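Protein-glutamine gamma-glutamyltransferase (PDB 1G0D) catalyses, in a calcium-dependent manner, the cross-linking of proteins by joining peptide-bound glutamine to lysine side chains or other primary amines, and probably also binds GTP. Local coordinates at residues P51-G63 / I70-F84. Residues are numbered along the deposited sequence; the frame is centred on the assembly and turned at random.
Sequences PPKHHLELVLHLG and IKVQKEHGARDKWWF
Leu60 and Ile70 pair through both their backbone bonds, Leu60 N to Ile70 O and Ile70 N to Leu60 O (2.8 Å), in the antiparallel hairpin of 55-62 and 68-72. Strand 68-72 is an outermost strand of its sheet in the amino-terminal beta-sandwich. A water accepts from Leu58 N, 2.9 Å away.

The apolar contacts lie on the face bearing Leu58, Leu60 and Val72. Leu60 CD1 stands over the centre of the Trp82 indole, 3.5 Å from the centroid of its six-membered ring, a CH-pi contact; the same methyl touches Val72 CG2. CG anti to the carbonyl carbon (chi1 -66°) and an extended chi2 (161°) set it against both partners. An alanine in place of Trp82 would probably leave a gap over Leu60 CD1 and against Leu97 of the opposing sheet. Leu58 CD1 makes a second CH-pi contact, offset toward the rim of the Phe84 ring, 4.0 Å from Phe84 CZ.

Polar contacts gather at Lys74, whose chain, bent at chi2 (80°) and chi3, brings NZ 2.9 Å from Leu56 O, in the carbonyl plane on a lone pair. NZ also forms a salt bridge with Glu57 OE2, modelled too short for its length to be trusted, while His55 NE2 donates to Glu57 OE1. A lysine ammonium shared by a carboxylate and a backbone carbonyl thus ties the connection after Val72 to strand 55-62, while Leu58 on Phe84 joins that strand to 83-88 of the facing sheet.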
ATOM      1  N   PRO A  51     -27.979   5.486 -46.712  1.00 62.64           N
ATOM      2  CA  PRO A  51     -29.155   5.755 -47.544  1.00 66.15           C
ATOM      3  C   PRO A  51     -29.590   7.207 -47.354  1.00 70.82           C
ATOM      4  O   PRO A  51     -29.904   7.623 -46.246  1.00 73.72           O
ATOM      5  CB  PRO A  51     -30.181   4.760 -47.033  1.00 64.99           C
ATOM      6  CG  PRO A  51     -29.359   3.626 -46.482  1.00 63.62           C
ATOM      7  CD  PRO A  51     -28.141   4.265 -45.902  1.00 62.63           C
ATOM      8  N   PRO A  52     -29.657   7.980 -48.441  1.00 74.23           N
ATOM      9  CA  PRO A  52     -30.046   9.389 -48.496  1.00 75.39           C
ATOM     10  C   PRO A  52     -30.527  10.100 -47.222  1.00 74.28           C
ATOM     11  O   PRO A  52     -29.780  10.880 -46.615  1.00 74.80           O
ATOM     12  CB  PRO A  52     -31.064   9.412 -49.630  1.00 76.34           C
ATOM     13  CG  PRO A  52     -30.541   8.272 -50.591  1.00 77.06           C
ATOM     14  CD  PRO A  52     -29.485   7.470 -49.815  1.00 76.32           C
ATOM     15  N   LYS A  53     -31.768   9.848 -46.817  1.00 70.93           N
ATOM     16  CA  LYS A  53     -32.275  10.524 -45.635  1.00 69.86           C
ATOM     17  C   LYS A  53     -32.038   9.747 -44.336  1.00 66.29           C
ATOM     18  O   LYS A  53     -32.745   9.925 -43.340  1.00 66.40           O
ATOM     19  CB  LYS A  53     -33.759  10.842 -45.827  1.00 74.53           C
ATOM     20  CG  LYS A  53     -34.040  11.864 -46.952  1.00 79.53           C
ATOM     21  CD  LYS A  53     -35.549  11.976 -47.280  1.00 81.89           C
ATOM     22  CE  LYS A  53     -35.858  13.023 -48.359  1.00 79.58           C
ATOM     23  NZ  LYS A  53     -37.320  13.319 -48.412  1.00 76.47           N
ATOM     24  N   HIS A  54     -31.009   8.906 -44.354  1.00 60.68           N
ATOM     25  CA  HIS A  54     -30.633   8.092 -43.205  1.00 54.80           C
ATOM     26  C   HIS A  54     -29.451   8.714 -42.458  1.00 50.96           C
ATOM     27  O   HIS A  54     -28.515   9.220 -43.073  1.00 52.20           O
ATOM     28  CB  HIS A  54     -30.256   6.693 -43.675  1.00 54.21           C
ATOM     29  CG  HIS A  54     -31.434   5.859 -44.045  1.00 55.34           C
ATOM     30  ND1 HIS A  54     -32.700   6.383 -44.178  1.00 58.21           N
ATOM     31  CD2 HIS A  54     -31.549   4.529 -44.266  1.00 55.89           C
ATOM     32  CE1 HIS A  54     -33.549   5.411 -44.464  1.00 58.84           C
ATOM     33  NE2 HIS A  54     -32.875   4.277 -44.522  1.00 56.39           N
ATOM     34  N   HIS A  55     -29.475   8.659 -41.134  1.00 43.55           N
ATOM     35  CA  HIS A  55     -28.395   9.247 -40.374  1.00 37.98           C
ATOM     36  C   HIS A  55     -27.950   8.319 -39.264  1.00 32.51           C
ATOM     37  O   HIS A  55     -28.657   7.396 -38.937  1.00 27.93           O
ATOM     38  CB  HIS A  55     -28.858  10.593 -39.810  1.00 42.62           C
ATOM     39  CG  HIS A  55     -29.737  10.479 -38.604  1.00 45.14           C
ATOM     40  ND1 HIS A  55     -30.971   9.870 -38.636  1.00 49.38           N
ATOM     41  CD2 HIS A  55     -29.543  10.854 -37.317  1.00 48.09           C
ATOM     42  CE1 HIS A  55     -31.497   9.867 -37.424  1.00 47.58           C
ATOM     43  NE2 HIS A  55     -30.649  10.458 -36.604  1.00 47.12           N
ATOM     44  N   LEU A  56     -26.765   8.554 -38.699  1.00 33.09           N
ATOM     45  CA  LEU A  56     -26.262   7.713 -37.596  1.00 30.12           C
ATOM     46  C   LEU A  56     -26.722   8.233 -36.223  1.00 29.20           C
ATOM     47  O   LEU A  56     -26.900   9.439 -36.006  1.00 25.59           O
ATOM     48  CB  LEU A  56     -24.713   7.604 -37.600  1.00 26.86           C
ATOM     49  CG  LEU A  56     -23.955   6.883 -38.724  1.00 23.61           C
ATOM     50  CD1 LEU A  56     -22.482   6.707 -38.374  1.00 19.99           C
ATOM     51  CD2 LEU A  56     -24.607   5.561 -38.982  1.00 26.46           C
ATOM     52  N   GLU A  57     -26.897   7.281 -35.305  1.00 29.42           N
ATOM     53  CA  GLU A  57     -27.333   7.529 -33.942  1.00 29.06           C
ATOM     54  C   GLU A  57     -26.438   6.684 -33.034  1.00 26.74           C
ATOM     55  O   GLU A  57     -26.127   5.531 -33.347  1.00 25.41           O
ATOM     56  CB  GLU A  57     -28.781   7.094 -33.798  1.00 33.22           C
ATOM     57  CG  GLU A  57     -29.504   7.799 -32.720  1.00 38.75           C
ATOM     58  CD  GLU A  57     -29.843   9.195 -33.135  1.00 44.53           C
ATOM     59  OE1 GLU A  57     -30.700   9.345 -34.023  1.00 48.25           O
ATOM     60  OE2 GLU A  57     -29.249  10.149 -32.583  1.00 52.18           O
ATOM     61  N   LEU A  58     -26.010   7.248 -31.911  1.00 25.51           N
ATOM     62  CA  LEU A  58     -25.135   6.498 -31.000  1.00 22.83           C
ATOM     63  C   LEU A  58     -25.647   6.453 -29.568  1.00 21.30           C
ATOM     64  O   LEU A  58     -25.931   7.492 -28.967  1.00 19.23           O
ATOM     65  CB  LEU A  58     -23.721   7.107 -30.982  1.00 21.06           C
ATOM     66  CG  LEU A  58     -22.654   6.501 -31.900  1.00 19.18           C
ATOM     67  CD1 LEU A  58     -23.081   6.754 -33.328  1.00 18.12           C
ATOM     68  CD2 LEU A  58     -21.275   7.098 -31.632  1.00 15.57           C
ATOM     69  N   VAL A  59     -25.768   5.252 -29.019  1.00 19.85           N
ATOM     70  CA  VAL A  59     -26.181   5.141 -27.634  1.00 19.92           C
ATOM     71  C   VAL A  59     -25.281   4.181 -26.869  1.00 18.04           C
ATOM     72  O   VAL A  59     -24.911   3.117 -27.364  1.00 17.09           O
ATOM     73  CB  VAL A  59     -27.675   4.765 -27.507  1.00 19.25           C
ATOM     74  CG1 VAL A  59     -28.142   4.153 -28.761  1.00 23.46           C
ATOM     75  CG2 VAL A  59     -27.906   3.875 -26.307  1.00 21.06           C
ATOM     76  N   LEU A  60     -24.920   4.602 -25.660  1.00 17.22           N
ATOM     77  CA  LEU A  60     -24.044   3.853 -24.789  1.00 20.03           C
ATOM     78  C   LEU A  60     -24.782   3.079 -23.711  1.00 20.44           C
ATOM     79  O   LEU A  60     -25.786   3.535 -23.197  1.00 23.01           O
ATOM     80  CB  LEU A  60     -23.089   4.824 -24.121  1.00 26.85           C
ATOM     81  CG  LEU A  60     -22.059   5.579 -24.957  1.00 24.96           C
ATOM     82  CD1 LEU A  60     -21.583   6.774 -24.184  1.00 27.22           C
ATOM     83  CD2 LEU A  60     -20.887   4.671 -25.254  1.00 25.57           C
ATOM     84  N   HIS A  61     -24.276   1.908 -23.352  1.00 23.02           N
ATOM     85  CA  HIS A  61     -24.916   1.095 -22.311  1.00 24.45           C
ATOM     86  C   HIS A  61     -23.894   0.704 -21.262  1.00 26.05           C
ATOM     87  O   HIS A  61     -22.798   0.227 -21.573  1.00 26.48           O
ATOM     88  CB  HIS A  61     -25.546  -0.180 -22.886  1.00 22.60           C
ATOM     89  CG  HIS A  61     -26.475   0.072 -24.030  1.00 27.38           C
ATOM     90  ND1 HIS A  61     -27.822   0.311 -23.852  1.00 28.22           N
ATOM     91  CD2 HIS A  61     -26.242   0.218 -25.358  1.00 25.97           C
ATOM     92  CE1 HIS A  61     -28.375   0.600 -25.014  1.00 23.17           C
ATOM     93  NE2 HIS A  61     -27.438   0.549 -25.946  1.00 26.81           N
ATOM     94  N   LEU A  62     -24.280   0.913 -20.014  1.00 28.35           N
ATOM     95  CA  LEU A  62     -23.444   0.610 -18.854  1.00 31.48           C
ATOM     96  C   LEU A  62     -24.223  -0.316 -17.898  1.00 33.23           C
ATOM     97  O   LEU A  62     -25.424  -0.127 -17.685  1.00 33.93           O
ATOM     98  CB  LEU A  62     -23.086   1.918 -18.117  1.00 28.85           C
ATOM     99  CG  LEU A  62     -21.636   2.425 -18.001  1.00 27.93           C
ATOM    100  CD1 LEU A  62     -21.547   3.367 -16.827  1.00 25.79           C
ATOM    101  CD2 LEU A  62     -20.653   1.281 -17.826  1.00 24.31           C
ATOM    102  N   GLY A  63     -23.553  -1.313 -17.329  1.00 31.19           N
ATOM    103  CA  GLY A  63     -24.236  -2.181 -16.392  1.00 31.72           C
ATOM    104  C   GLY A  63     -24.682  -3.457 -17.029  1.00 35.73           C
ATOM    105  O   GLY A  63     -25.073  -3.455 -18.200  1.00 34.98           O
ATOM    106  N   ILE A  70     -26.736   5.976 -22.112  1.00 34.88           N
ATOM    107  CA  ILE A  70     -26.479   7.320 -22.540  1.00 31.49           C
ATOM    108  C   ILE A  70     -26.635   7.452 -24.031  1.00 33.40           C
ATOM    109  O   ILE A  70     -26.029   6.695 -24.780  1.00 36.41           O
ATOM    110  CB  ILE A  70     -25.037   7.693 -22.158  1.00 28.66           C
ATOM    111  CG1 ILE A  70     -24.851   7.483 -20.660  1.00 27.09           C
ATOM    112  CG2 ILE A  70     -24.734   9.120 -22.516  1.00 27.65           C
ATOM    113  CD1 ILE A  70     -23.411   7.485 -20.196  1.00 30.78           C
ATOM    114  N   LYS A  71     -27.448   8.407 -24.460  1.00 33.93           N
ATOM    115  CA  LYS A  71     -27.609   8.667 -25.890  1.00 36.68           C
ATOM    116  C   LYS A  71     -26.609   9.765 -26.186  1.00 33.91           C
ATOM    117  O   LYS A  71     -26.769  10.876 -25.708  1.00 36.32           O
ATOM    118  CB  LYS A  71     -29.026   9.153 -26.214  1.00 39.39           C
ATOM    119  CG  LYS A  71     -30.070   8.035 -26.105  1.00 49.48           C
ATOM    120  CD  LYS A  71     -31.527   8.516 -26.259  1.00 56.81           C
ATOM    121  CE  LYS A  71     -32.333   8.481 -24.941  1.00 60.91           C
ATOM    122  NZ  LYS A  71     -32.227   7.184 -24.189  1.00 64.61           N
ATOM    123  N   VAL A  72     -25.566   9.447 -26.942  1.00 32.40           N
ATOM    124  CA  VAL A  72     -24.536  10.415 -27.285  1.00 33.89           C
ATOM    125  C   VAL A  72     -24.951  11.497 -28.338  1.00 38.25           C
ATOM    126  O   VAL A  72     -25.405  11.169 -29.446  1.00 38.51           O
ATOM    127  CB  VAL A  72     -23.292   9.642 -27.757  1.00 29.22           C
ATOM    128  CG1 VAL A  72     -22.183  10.578 -28.125  1.00 32.06           C
ATOM    129  CG2 VAL A  72     -22.833   8.737 -26.653  1.00 32.60           C
ATOM    130  N   GLN A  73     -24.789  12.782 -27.971  1.00 40.95           N
ATOM    131  CA  GLN A  73     -25.100  13.946 -28.817  1.00 40.43           C
ATOM    132  C   GLN A  73     -24.466  13.943 -30.205  1.00 39.63           C
ATOM    133  O   GLN A  73     -23.403  13.376 -30.412  1.00 35.42           O
ATOM    134  CB  GLN A  73     -24.643  15.219 -28.126  1.00 44.37           C
ATOM    135  CG  GLN A  73     -25.441  15.660 -26.916  1.00 51.15           C
ATOM    136  CD  GLN A  73     -24.749  16.829 -26.208  1.00 57.19           C
ATOM    137  OE1 GLN A  73     -25.368  17.851 -25.886  1.00 59.20           O
ATOM    138  NE2 GLN A  73     -23.441  16.682 -25.979  1.00 61.29           N
ATOM    139  N   LYS A  74     -25.095  14.654 -31.135  1.00 43.95           N
ATOM    140  CA  LYS A  74     -24.625  14.704 -32.517  1.00 51.37           C
ATOM    141  C   LYS A  74     -23.477  15.657 -32.788  1.00 51.93           C
ATOM    142  O   LYS A  74     -22.757  15.507 -33.796  1.00 50.12           O
ATOM    143  CB  LYS A  74     -25.780  15.011 -33.470  1.00 58.62           C
ATOM    144  CG  LYS A  74     -25.714  14.210 -34.794  1.00 64.47           C
ATOM    145  CD  LYS A  74     -26.241  12.780 -34.636  1.00 68.69           C
ATOM    146  CE  LYS A  74     -27.745  12.752 -34.355  1.00 70.65           C
ATOM    147  NZ  LYS A  74     -28.239  11.353 -34.264  1.00 73.00           N
ATOM    148  N   GLU A  75     -23.314  16.643 -31.917  1.00 53.09           N
ATOM    149  CA  GLU A  75     -22.192  17.545 -32.060  1.00 58.72           C
ATOM    150  C   GLU A  75     -22.064  18.506 -30.899  1.00 62.66           C
ATOM    151  O   GLU A  75     -22.411  18.148 -29.771  1.00 58.65           O
ATOM    152  CB  GLU A  75     -22.267  18.301 -33.385  1.00 58.80           C
ATOM    153  CG  GLU A  75     -21.217  17.840 -34.433  1.00 59.73           C
ATOM    154  CD  GLU A  75     -19.781  18.331 -34.157  1.00 60.99           C
ATOM    155  OE1 GLU A  75     -19.604  19.240 -33.318  1.00 64.03           O
ATOM    156  OE2 GLU A  75     -18.818  17.814 -34.766  1.00 58.02           O
ATOM    157  N   HIS A  76     -21.571  19.695 -31.186  1.00 72.13           N
ATOM    158  CA  HIS A  76     -21.366  20.780 -30.212  1.00 81.16           C
ATOM    159  C   HIS A  76     -22.160  20.396 -28.975  1.00 84.51           C
ATOM    160  O   HIS A  76     -23.259  20.920 -28.764  1.00 89.85           O
ATOM    161  CB  HIS A  76     -21.882  22.120 -30.778  1.00 86.84           C
ATOM    162  CG  HIS A  76     -21.087  22.650 -31.933  1.00 90.36           C
ATOM    163  ND1 HIS A  76     -21.630  23.398 -32.961  1.00 92.11           N
ATOM    164  CD2 HIS A  76     -19.783  22.523 -32.223  1.00 92.79           C
ATOM    165  CE1 HIS A  76     -20.703  23.707 -33.843  1.00 93.15           C
ATOM    166  NE2 HIS A  76     -19.569  23.184 -33.413  1.00 93.55           N
ATOM    167  N   GLY A  77     -21.615  19.500 -28.179  1.00 85.72           N
ATOM    168  CA  GLY A  77     -22.331  19.039 -26.993  1.00 88.31           C
ATOM    169  C   GLY A  77     -22.049  19.893 -25.765  1.00 88.18           C
ATOM    170  O   GLY A  77     -21.261  20.837 -25.869  1.00 88.42           O
ATOM    171  N   ALA A  78     -22.659  19.586 -24.637  1.00 87.70           N
ATOM    172  CA  ALA A  78     -22.386  20.341 -23.394  1.00 85.62           C
ATOM    173  C   ALA A  78     -20.910  20.118 -23.063  1.00 84.65           C
ATOM    174  O   ALA A  78     -20.087  19.910 -23.974  1.00 88.02           O
ATOM    175  CB  ALA A  78     -23.246  19.815 -22.259  1.00 83.40           C
ATOM    176  N   ARG A  79     -20.517  20.123 -21.818  1.00 80.54           N
ATOM    177  CA  ARG A  79     -19.108  19.927 -21.495  1.00 76.63           C
ATOM    178  C   ARG A  79     -19.041  18.624 -20.716  1.00 70.67           C
ATOM    179  O   ARG A  79     -18.079  17.835 -20.772  1.00 67.60           O
ATOM    180  CB  ARG A  79     -18.583  21.101 -20.695  1.00 81.51           C
ATOM    181  CG  ARG A  79     -17.738  22.075 -21.524  1.00 87.82           C
ATOM    182  CD  ARG A  79     -16.962  23.044 -20.648  1.00 93.12           C
ATOM    183  NE  ARG A  79     -15.855  22.385 -19.958  1.00 95.78           N
ATOM    184  CZ  ARG A  79     -15.916  21.928 -18.707  1.00 95.59           C
ATOM    185  NH1 ARG A  79     -17.036  22.052 -17.998  1.00 93.18           N
ATOM    186  NH2 ARG A  79     -14.846  21.354 -18.165  1.00 96.45           N
ATOM    187  N   ASP A  80     -20.099  18.401 -19.966  1.00 65.26           N
ATOM    188  CA  ASP A  80     -20.209  17.191 -19.206  1.00 60.75           C
ATOM    189  C   ASP A  80     -21.134  16.247 -19.996  1.00 52.63           C
ATOM    190  O   ASP A  80     -21.628  15.239 -19.481  1.00 52.74           O
ATOM    191  CB  ASP A  80     -20.711  17.501 -17.792  1.00 68.69           C
ATOM    192  CG  ASP A  80     -22.223  17.653 -17.721  1.00 77.05           C
ATOM    193  OD1 ASP A  80     -22.799  18.419 -18.532  1.00 79.78           O
ATOM    194  OD2 ASP A  80     -22.825  17.001 -16.833  1.00 83.33           O
ATOM    195  N   LYS A  81     -21.334  16.576 -21.268  1.00 42.50           N
ATOM    196  CA  LYS A  81     -22.171  15.772 -22.140  1.00 35.08           C
ATOM    197  C   LYS A  81     -21.330  14.970 -23.109  1.00 30.18           C
ATOM    198  O   LYS A  81     -20.366  15.485 -23.655  1.00 31.36           O
ATOM    199  CB  LYS A  81     -23.096  16.665 -22.958  1.00 35.84           C
ATOM    200  CG  LYS A  81     -24.457  16.966 -22.329  1.00 42.65           C
ATOM    201  CD  LYS A  81     -25.083  15.759 -21.624  1.00 51.47           C
ATOM    202  CE  LYS A  81     -25.735  16.106 -20.251  1.00 55.04           C
ATOM    203  NZ  LYS A  81     -24.847  15.882 -19.053  1.00 56.03           N
ATOM    204  N   TRP A  82     -21.696  13.713 -23.329  1.00 26.67           N
ATOM    205  CA  TRP A  82     -20.994  12.854 -24.294  1.00 22.14           C
ATOM    206  C   TRP A  82     -21.428  13.336 -25.694  1.00 21.33           C
ATOM    207  O   TRP A  82     -22.566  13.748 -25.880  1.00 20.82           O
ATOM    208  CB  TRP A  82     -21.452  11.396 -24.151  1.00 19.78           C
ATOM    209  CG  TRP A  82     -20.691  10.492 -23.231  1.00 17.56           C
ATOM    210  CD1 TRP A  82     -20.942  10.279 -21.897  1.00 20.95           C
ATOM    211  CD2 TRP A  82     -19.655   9.568 -23.588  1.00 18.40           C
ATOM    212  NE1 TRP A  82     -20.132   9.278 -21.408  1.00 14.31           N
ATOM    213  CE2 TRP A  82     -19.334   8.820 -22.419  1.00 13.32           C
ATOM    214  CE3 TRP A  82     -18.964   9.292 -24.782  1.00 18.06           C
ATOM    215  CZ2 TRP A  82     -18.362   7.825 -22.409  1.00  8.43           C
ATOM    216  CZ3 TRP A  82     -17.992   8.297 -24.771  1.00 15.11           C
ATOM    217  CH2 TRP A  82     -17.702   7.572 -23.582  1.00 11.70           C
ATOM    218  N   TRP A  83     -20.545  13.294 -26.686  1.00 21.20           N
ATOM    219  CA  TRP A  83     -20.944  13.690 -28.043  1.00 23.69           C
ATOM    220  C   TRP A  83     -19.940  13.175 -29.052  1.00 26.60           C
ATOM    221  O   TRP A  83     -18.813  12.824 -28.693  1.00 30.00           O
ATOM    222  CB  TRP A  83     -21.086  15.209 -28.177  1.00 22.26           C
ATOM    223  CG  TRP A  83     -19.817  15.968 -28.017  1.00 19.28           C
ATOM    224  CD1 TRP A  83     -19.270  16.430 -26.844  1.00 15.48           C
ATOM    225  CD2 TRP A  83     -18.952  16.408 -29.065  1.00 17.81           C
ATOM    226  NE1 TRP A  83     -18.118  17.137 -27.107  1.00 14.04           N
ATOM    227  CE2 TRP A  83     -17.896  17.141 -28.465  1.00 15.20           C
ATOM    228  CE3 TRP A  83     -18.963  16.263 -30.461  1.00 16.11           C
ATOM    229  CZ2 TRP A  83     -16.865  17.724 -29.204  1.00 12.61           C
ATOM    230  CZ3 TRP A  83     -17.938  16.853 -31.195  1.00 19.60           C
ATOM    231  CH2 TRP A  83     -16.899  17.579 -30.558  1.00 15.92           C
ATOM    232  N   PHE A  84     -20.348  13.104 -30.317  1.00 25.91           N
ATOM    233  CA  PHE A  84     -19.458  12.597 -31.345  1.00 23.01           C
ATOM    234  C   PHE A  84     -19.407  13.424 -32.598  1.00 23.22           C
ATOM    235  O   PHE A  84     -20.282  14.207 -32.894  1.00 26.57           O
ATOM    236  CB  PHE A  84     -19.827  11.139 -31.702  1.00 22.15           C
ATOM    237  CG  PHE A  84     -21.047  10.992 -32.602  1.00 18.64           C
ATOM    238  CD1 PHE A  84     -20.895  10.689 -33.950  1.00 16.06           C
ATOM    239  CD2 PHE A  84     -22.342  11.098 -32.081  1.00 18.68           C
ATOM    240  CE1 PHE A  84     -22.001  10.498 -34.763  1.00 15.75           C
ATOM    241  CE2 PHE A  84     -23.457  10.908 -32.885  1.00 13.85           C
ATOM    242  CZ  PHE A  84     -23.282  10.605 -34.232  1.00 16.44           C
TER
HETATM  243  O   HOH W   1     -26.468  10.003 -31.289  1.00  9.13           O